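Local coordinates for aldehyde dehydrogenase (Burkholderia cenocepacia, PDB 4O6R), which probably oxidises aldehydes to carboxylic acids with NAD(P)+ as electron acceptor, and binds AMP in the nucleotide pocket, at residues 329-332 with 336-339; 272-277 with 310-315; 342-347 with 352-357. All blocks are in the same frame, centred on the assembly; numbering follows the deposited sequence.

Contact 1: residues 329-332 with 336-339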
loop_
_atom_site.group_PDB
_atom_site.type_symbol
_atom_site.label_atom_id
_atom_site.label_comp_id
_atom_site.label_asym_id
_atom_site.label_seq_id
_atom_site.Cartn_x
_atom_site.Cartn_y
_atom_site.Cartn_z
ATOM N N GLY A 329 -31.330 -13.891 -25.786
ATOM C CA GLY A 329 -31.687 -15.289 -25.776
ATOM C C GLY A 329 -32.756 -15.602 -24.765
ATOM O O GLY A 329 -33.417 -14.705 -24.218
ATOM N N PRO A 330 -32.929 -16.885 -24.490
ATOM C CA PRO A 330 -33.895 -17.285 -23.505
ATOM C C PRO A 330 -33.316 -17.155 -22.118
ATOM O O PRO A 330 -32.102 -16.998 -21.981
ATOM C CB PRO A 330 -34.116 -18.764 -23.837
ATOM C CG PRO A 330 -32.794 -19.208 -24.344
ATOM C CD PRO A 330 -32.228 -18.036 -25.079
ATOM N N LEU A 331 -34.167 -17.276 -21.108
ATOM C CA LEU A 331 -33.703 -17.452 -19.734
ATOM C C LEU A 331 -33.089 -18.834 -19.567
ATOM O O LEU A 331 -33.321 -19.723 -20.372
ATOM C CB LEU A 331 -34.844 -17.267 -18.749
ATOM C CG LEU A 331 -35.615 -15.956 -18.888
ATOM C CD1 LEU A 331 -36.563 -15.759 -17.725
ATOM C CD2 LEU A 331 -34.683 -14.779 -18.968
ATOM N N THR A 332 -32.277 -19.010 -18.538
ATOM C CA THR A 332 -31.476 -20.221 -18.433
ATOM C C THR A 332 -32.305 -21.490 -18.020
ATOM O O THR A 332 -31.940 -22.621 -18.373
ATOM C CB THR A 332 -30.252 -19.974 -17.526
ATOM O OG1 THR A 332 -29.390 -18.981 -18.125
ATOM C CG2 THR A 332 -29.469 -21.206 -17.331
ATOM N N HIS A 336 -36.966 -20.454 -13.766
ATOM C CA HIS A 336 -36.714 -19.047 -13.699
ATOM C C HIS A 336 -37.692 -18.288 -14.614
ATOM O O HIS A 336 -38.206 -17.226 -14.226
ATOM C CB HIS A 336 -35.250 -18.752 -14.075
ATOM C CG HIS A 336 -34.910 -17.319 -13.960
ATOM N ND1 HIS A 336 -35.187 -16.593 -12.817
ATOM C CD2 HIS A 336 -34.358 -16.447 -14.845
ATOM C CE1 HIS A 336 -34.805 -15.340 -12.997
ATOM N NE2 HIS A 336 -34.321 -15.218 -14.225
ATOM N N LEU A 337 -37.943 -18.814 -15.817
ATOM C CA LEU A 337 -38.989 -18.253 -16.672
ATOM C C LEU A 337 -40.348 -18.169 -15.960
ATOM O O LEU A 337 -41.020 -17.157 -16.035
ATOM C CB LEU A 337 -39.172 -19.052 -17.955
ATOM C CG LEU A 337 -40.393 -18.649 -18.764
ATOM C CD1 LEU A 337 -40.190 -17.250 -19.328
ATOM C CD2 LEU A 337 -40.677 -19.610 -19.890
ATOM N N ASP A 338 -40.773 -19.256 -15.325
ATOM C CA ASP A 338 -42.064 -19.240 -14.629
ATOM C C ASP A 338 -42.094 -18.171 -13.533
ATOM O O ASP A 338 -43.094 -17.503 -13.339
ATOM C CB ASP A 338 -42.372 -20.609 -14.059
ATOM C CG ASP A 338 -42.691 -21.623 -15.146
ATOM O OD1 ASP A 338 -42.953 -21.229 -16.302
ATOM O OD2 ASP A 338 -42.650 -22.819 -14.835
ATOM N N ARG A 339 -40.970 -17.990 -12.852
ATOM C CA ARG A 339 -40.838 -16.969 -11.831
ATOM C C ARG A 339 -41.026 -15.563 -12.453
ATOM O O ARG A 339 -41.700 -14.711 -11.892
ATOM C CB ARG A 339 -39.463 -17.092 -11.219
ATOM C CG ARG A 339 -39.277 -16.442 -9.879
ATOM C CD ARG A 339 -39.150 -17.469 -8.729
ATOM N NE ARG A 339 -39.997 -16.924 -7.678
ATOM C CZ ARG A 339 -39.683 -15.863 -6.943
ATOM N NH1 ARG A 339 -38.477 -15.304 -7.033
ATOM N NH2 ARG A 339 -40.566 -15.394 -6.071
#

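Contact 2: residues 272-277 with 310-315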
loop_
_atom_site.group_PDB
_atom_site.type_symbol
_atom_site.label_atom_id
_atom_site.label_comp_id
_atom_site.label_asym_id
_atom_site.label_seq_id
_atom_site.Cartn_x
_atom_site.Cartn_y
_atom_site.Cartn_z
ATOM N N ALA A 272 -27.150 8.547 -24.556
ATOM C CA ALA A 272 -26.275 7.675 -23.759
ATOM C C ALA A 272 -27.043 6.907 -22.700
ATOM O O ALA A 272 -26.820 5.719 -22.542
ATOM C CB ALA A 272 -25.150 8.490 -23.120
ATOM N N ALA A 273 -27.969 7.561 -22.008
ATOM C CA ALA A 273 -28.672 6.947 -20.901
ATOM C C ALA A 273 -29.706 5.918 -21.340
ATOM O O ALA A 273 -29.909 4.921 -20.675
ATOM C CB ALA A 273 -29.305 8.023 -20.005
ATOM N N ILE A 274 -30.354 6.153 -22.469
ATOM C CA ILE A 274 -31.304 5.185 -22.989
ATOM C C ILE A 274 -30.562 3.916 -23.395
ATOM O O ILE A 274 -30.974 2.795 -23.058
ATOM C CB ILE A 274 -32.082 5.791 -24.171
ATOM C CG1 ILE A 274 -33.044 6.860 -23.663
ATOM C CG2 ILE A 274 -32.849 4.730 -24.919
ATOM C CD1 ILE A 274 -33.397 7.889 -24.711
ATOM N N ASN A 275 -29.453 4.079 -24.105
ATOM C CA ASN A 275 -28.629 2.921 -24.449
ATOM C C ASN A 275 -28.063 2.246 -23.217
ATOM O O ASN A 275 -28.056 1.008 -23.131
ATOM C CB ASN A 275 -27.509 3.304 -25.421
ATOM C CG ASN A 275 -28.022 3.504 -26.830
ATOM O OD1 ASN A 275 -27.967 4.618 -27.381
ATOM N ND2 ASN A 275 -28.513 2.448 -27.432
ATOM N N GLY A 276 -27.643 3.054 -22.242
ATOM C CA GLY A 276 -27.112 2.530 -21.004
ATOM C C GLY A 276 -28.127 1.706 -20.244
ATOM O O GLY A 276 -27.790 0.651 -19.707
ATOM N N ALA A 277 -29.353 2.218 -20.173
ATOM C CA ALA A 277 -30.459 1.517 -19.482
ATOM C C ALA A 277 -30.772 0.180 -20.123
ATOM O O ALA A 277 -30.994 -0.822 -19.411
ATOM C CB ALA A 277 -31.710 2.382 -19.463
ATOM N N VAL A 310 -38.764 2.329 -24.536
ATOM C CA VAL A 310 -39.753 1.298 -24.860
ATOM C C VAL A 310 -39.609 0.881 -26.332
ATOM O O VAL A 310 -39.589 -0.298 -26.650
ATOM C CB VAL A 310 -41.191 1.763 -24.540
ATOM C CG1 VAL A 310 -42.205 0.788 -25.077
ATOM C CG2 VAL A 310 -41.394 1.882 -23.039
ATOM N N ALA A 311 -39.428 1.846 -27.223
ATOM C CA ALA A 311 -39.236 1.523 -28.641
ATOM C C ALA A 311 -38.020 0.658 -28.850
ATOM O O ALA A 311 -38.112 -0.354 -29.518
ATOM C CB ALA A 311 -39.168 2.773 -29.505
ATOM N N LEU A 312 -36.893 1.026 -28.236
ATOM C CA LEU A 312 -35.665 0.227 -28.363
ATOM C C LEU A 312 -35.863 -1.205 -27.838
ATOM O O LEU A 312 -35.486 -2.176 -28.483
ATOM C CB LEU A 312 -34.520 0.900 -27.605
ATOM C CG LEU A 312 -33.186 0.167 -27.557
ATOM C CD1 LEU A 312 -32.718 -0.140 -28.965
ATOM C CD2 LEU A 312 -32.200 1.027 -26.803
ATOM N N ALA A 313 -36.456 -1.306 -26.664
ATOM C CA ALA A 313 -36.686 -2.597 -26.007
ATOM C C ALA A 313 -37.565 -3.511 -26.860
ATOM O O ALA A 313 -37.262 -4.710 -27.003
ATOM C CB ALA A 313 -37.312 -2.396 -24.643
ATOM N N SER A 314 -38.627 -2.943 -27.438
ATOM C CA SER A 314 -39.563 -3.711 -28.263
ATOM C C SER A 314 -38.874 -4.229 -29.489
ATOM O O SER A 314 -39.321 -5.193 -30.048
ATOM C CB SER A 314 -40.737 -2.853 -28.746
ATOM O OG SER A 314 -41.594 -2.598 -27.660
ATOM N N SER A 315 -37.826 -3.538 -29.929
ATOM C CA SER A 315 -37.121 -3.880 -31.144
ATOM C C SER A 315 -36.033 -4.974 -30.936
ATOM O O SER A 315 -35.508 -5.506 -31.896
ATOM C CB SER A 315 -36.479 -2.608 -31.733
ATOM O OG SER A 315 -35.250 -2.318 -31.060
#

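Contact 3: residues 342-347 with 352-357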
loop_
_atom_site.group_PDB
_atom_site.type_symbol
_atom_site.label_atom_id
_atom_site.label_comp_id
_atom_site.label_asym_id
_atom_site.label_seq_id
_atom_site.Cartn_x
_atom_site.Cartn_y
_atom_site.Cartn_z
ATOM N N SER A 342 -44.617 -15.026 -13.432
ATOM C CA SER A 342 -45.393 -14.794 -12.209
ATOM C C SER A 342 -45.257 -13.319 -11.724
ATOM O O SER A 342 -46.244 -12.720 -11.283
ATOM C CB SER A 342 -44.967 -15.788 -11.132
ATOM O OG SER A 342 -45.610 -15.517 -9.886
ATOM N N TYR A 343 -44.054 -12.738 -11.847
ATOM C CA TYR A 343 -43.835 -11.349 -11.453
ATOM C C TYR A 343 -44.540 -10.361 -12.384
ATOM O O TYR A 343 -44.964 -9.304 -11.928
ATOM C CB TYR A 343 -42.360 -11.006 -11.320
ATOM C CG TYR A 343 -41.764 -11.327 -9.967
ATOM C CD1 TYR A 343 -42.216 -10.671 -8.834
ATOM C CD2 TYR A 343 -40.766 -12.294 -9.812
ATOM C CE1 TYR A 343 -41.679 -10.929 -7.587
ATOM C CE2 TYR A 343 -40.222 -12.578 -8.563
ATOM C CZ TYR A 343 -40.680 -11.863 -7.454
ATOM O OH TYR A 343 -40.202 -12.082 -6.181
ATOM N N VAL A 344 -44.699 -10.703 -13.668
ATOM C CA VAL A 344 -45.556 -9.876 -14.547
ATOM C C VAL A 344 -46.996 -9.816 -13.991
ATOM O O VAL A 344 -47.579 -8.739 -13.909
ATOM C CB VAL A 344 -45.573 -10.378 -16.028
ATOM C CG1 VAL A 344 -46.579 -9.598 -16.856
ATOM C CG2 VAL A 344 -44.196 -10.286 -16.635
ATOM N N ASP A 345 -47.545 -10.968 -13.592
ATOM C CA ASP A 345 -48.889 -11.045 -12.989
ATOM C C ASP A 345 -48.939 -10.205 -11.731
ATOM O O ASP A 345 -49.839 -9.393 -11.584
ATOM C CB ASP A 345 -49.286 -12.485 -12.635
ATOM C CG ASP A 345 -49.471 -13.368 -13.859
ATOM O OD1 ASP A 345 -49.636 -12.836 -14.972
ATOM O OD2 ASP A 345 -49.417 -14.605 -13.712
ATOM N N VAL A 346 -47.918 -10.351 -10.886
ATOM C CA VAL A 346 -47.803 -9.564 -9.655
ATOM C C VAL A 346 -47.803 -8.066 -9.982
ATOM O O VAL A 346 -48.495 -7.288 -9.345
ATOM C CB VAL A 346 -46.552 -9.953 -8.817
ATOM C CG1 VAL A 346 -46.370 -9.003 -7.638
ATOM C CG2 VAL A 346 -46.672 -11.367 -8.289
ATOM N N ALA A 347 -47.026 -7.670 -10.976
ATOM C CA ALA A 347 -46.916 -6.274 -11.336
ATOM C C ALA A 347 -48.292 -5.703 -11.693
ATOM O O ALA A 347 -48.678 -4.651 -11.181
ATOM C CB ALA A 347 -45.958 -6.095 -12.493
ATOM N N GLY A 352 -49.296 -1.839 -11.631
ATOM C CA GLY A 352 -48.184 -1.441 -12.477
ATOM C C GLY A 352 -48.657 -1.415 -13.926
ATOM O O GLY A 352 -49.637 -2.113 -14.291
ATOM N N ARG A 353 -47.989 -0.596 -14.728
ATOM C CA ARG A 353 -48.291 -0.495 -16.138
ATOM C C ARG A 353 -47.223 -1.186 -16.938
ATOM O O ARG A 353 -46.054 -0.723 -16.978
ATOM C CB ARG A 353 -48.394 0.962 -16.589
ATOM C CG ARG A 353 -49.503 1.701 -15.913
ATOM C CD ARG A 353 -49.461 3.149 -16.315
ATOM N NE ARG A 353 -49.633 3.234 -17.752
ATOM C CZ ARG A 353 -49.014 4.115 -18.513
ATOM N NH1 ARG A 353 -48.187 5.006 -17.984
ATOM N NH2 ARG A 353 -49.230 4.108 -19.813
ATOM N N VAL A 354 -47.609 -2.286 -17.579
ATOM C CA VAL A 354 -46.690 -2.975 -18.485
ATOM C C VAL A 354 -46.624 -2.198 -19.809
ATOM O O VAL A 354 -47.582 -2.187 -20.577
ATOM C CB VAL A 354 -47.095 -4.428 -18.754
ATOM C CG1 VAL A 354 -46.044 -5.121 -19.616
ATOM C CG2 VAL A 354 -47.237 -5.199 -17.460
ATOM N N LEU A 355 -45.500 -1.543 -20.057
ATOM C CA LEU A 355 -45.355 -0.668 -21.227
ATOM C C LEU A 355 -44.933 -1.442 -22.472
ATOM O O LEU A 355 -45.262 -1.042 -23.577
ATOM C CB LEU A 355 -44.382 0.460 -20.924
ATOM C CG LEU A 355 -44.753 1.347 -19.733
ATOM C CD1 LEU A 355 -43.733 2.454 -19.519
ATOM C CD2 LEU A 355 -46.142 1.946 -19.971
ATOM N N THR A 356 -44.205 -2.549 -22.287
ATOM C CA THR A 356 -43.930 -3.504 -23.373
ATOM C C THR A 356 -43.568 -4.846 -22.753
ATOM O O THR A 356 -43.199 -4.925 -21.564
ATOM C CB THR A 356 -42.793 -3.042 -24.315
ATOM O OG1 THR A 356 -42.698 -3.936 -25.453
ATOM C CG2 THR A 356 -41.434 -3.034 -23.601
ATOM N N GLY A 357 -43.735 -5.903 -23.539
ATOM C CA GLY A 357 -43.334 -7.229 -23.131
ATOM C C GLY A 357 -44.240 -7.850 -22.106
ATOM O O GLY A 357 -45.440 -7.628 -22.125
#

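Contact 1: residues 329-332 with 336-339
Leu331 reaches out of the loop that leads into helix 334-349 and lies against the first turn of that helix, touching His336 and Leu337. The contact can be traced outward along its side chain. CB already meets the imidazole, 4.0 Å from His336 CD2. CG, placed opposite the carbonyl carbon and beside the backbone N (chi1 -54°), has no partner as near, but it steers CD1 into the groove between the two helical residues. There CD1 lies 3.6 Å from Leu337 CA and 3.7 Å from His336 CD2, approaching the ring obliquely; the beta carbon of Leu337 is next, with CD1 4.2 Å from CB. The side chains of Leu331 and His336 cross at about a right angle, and CB and CD1 of the leucine make the contact. The imidazole is also fixed by polar and aromatic partners: NE2 hydrogen-bonds to the carbonyl oxygen of Phe392, and the ring meets that of Trp156 at an inclined angle. Backbone hydrogen bonds to Tyr370 secure Leu331 itself. The contact packs a loop residue onto the helix that follows it, in the catalytic domain of the aldehyde dehydrogenase fold. It lies close to the cofactor cleft, with the His336 side chain about 9 Å from bound AMP, and Phe392 belongs to a Glu-x-Phe-Gly-Pro motif that in relatives contacts the nicotinamide half of the cofactor.

Contact 2: residues 272-277 with 310-315
One methyl group of Leu312, CD2, makes the touch between the two segments, meeting Ile274 and the end of Asn275. The two segments keep well apart at the backbone, the nearest alpha carbons, Asn275 CA and Leu312 CA, being 8.5 Å apart, and the side chains must bridge the interval. Leu312 does so by setting CG opposite its backbone N (chi1 176°), which extends the chain from its own helix to the next. On the inner, better packed side, Leu312 CD2 rests 4.2 Å from Ile274 CG2, a plain methyl-methyl touch. The same face is filled out by neighbours: Phe305 and Arg308 pack on Ile274, while Ala278 lies against Leu312. The outer side is different in character. Asn275 springs from the far side of its helix and bends back so that its amide end only brushes Leu312, the two side chains crossing at about a right angle; a glycerol molecule, probably from the crystallisation liquor, lies beside that amide. A second subunit closes in here, with its Pro492 on Asn275 and its Arg496 on Leu312. Ser315 OG donates a short hydrogen bond of 2.6 Å to Leu312 O, well off the carbonyl direction (C=O...donor angle 127°), and is also hydrogen-bonded to NH2 of that Arg496. No hydrogen bond joins the two helical segments themselves: the buried surface is small, 95 Å² in all, and mostly van der Waals contact of Leu312 with Ile274 and the Asn275 amide end, whereas the polar bonds serve the helix itself and the subunit interface.

Contact 3: residues 342-347 with 352-357
Gly352 N donates a hydrogen bond to Ala347 O, at 2.9 Å the only hydrogen bond between residues 342-347 and 352-357. The bond is moderately bent, with an N-H...O angle of 152°, and the donor sits 32° out of the carbonyl plane. It spans five residues along the chain, one more than an alpha-helical bond, and so draws the outgoing chain back against the last part of the helix as it turns into strand 353-356. Ala347 is gripped from within the helix too, its N bonding to Tyr343 O at 2.8 Å. Beyond this polar pair the contact is apolar and light. Val344 projects CG1 opposite its backbone N (chi1 174°), and that methyl comes to 4.5 Å from CG2 of Val354, whose CB points back at the helix. On the reverse side of the strand, Leu355 CD2 lies 3.7 Å above the guanidinium plane of Arg353, displaced toward its rim. The strand is the outermost of its sheet within the chain and runs antiparallel to strand 375-378, bonding through the backbone to Glu378 and Ile376. Helix 334-349 packs on one face, where Ala347 and Val354 share Val377 and Ala347 also touches Val386 of helix 385-388, while helix 302-315 sends Val310 against Leu355 and Thr356.

Overall arrangement
The three contacts follow one another along the chain as contact 2, contact 1 and contact 3, all in the catalytic domain of the aldehyde dehydrogenase fold. Contacts 1 and 3 both use helix 334-349, near its start and toward its end, with centres 15 Å apart. The centre of contact 2 lies about 21 Å from that of contact 1, without touching it, and about 18 Å from that of contact 3, which it does touch: Ser314 OG and Thr356 OG1 form a probable hydrogen bond of 2.8 Å. Edge strand 353-356 thus ties consecutive helices 302-315 and 334-349 together. The set runs from near the AMP site at contact 1 to the subunit interface at contact 2.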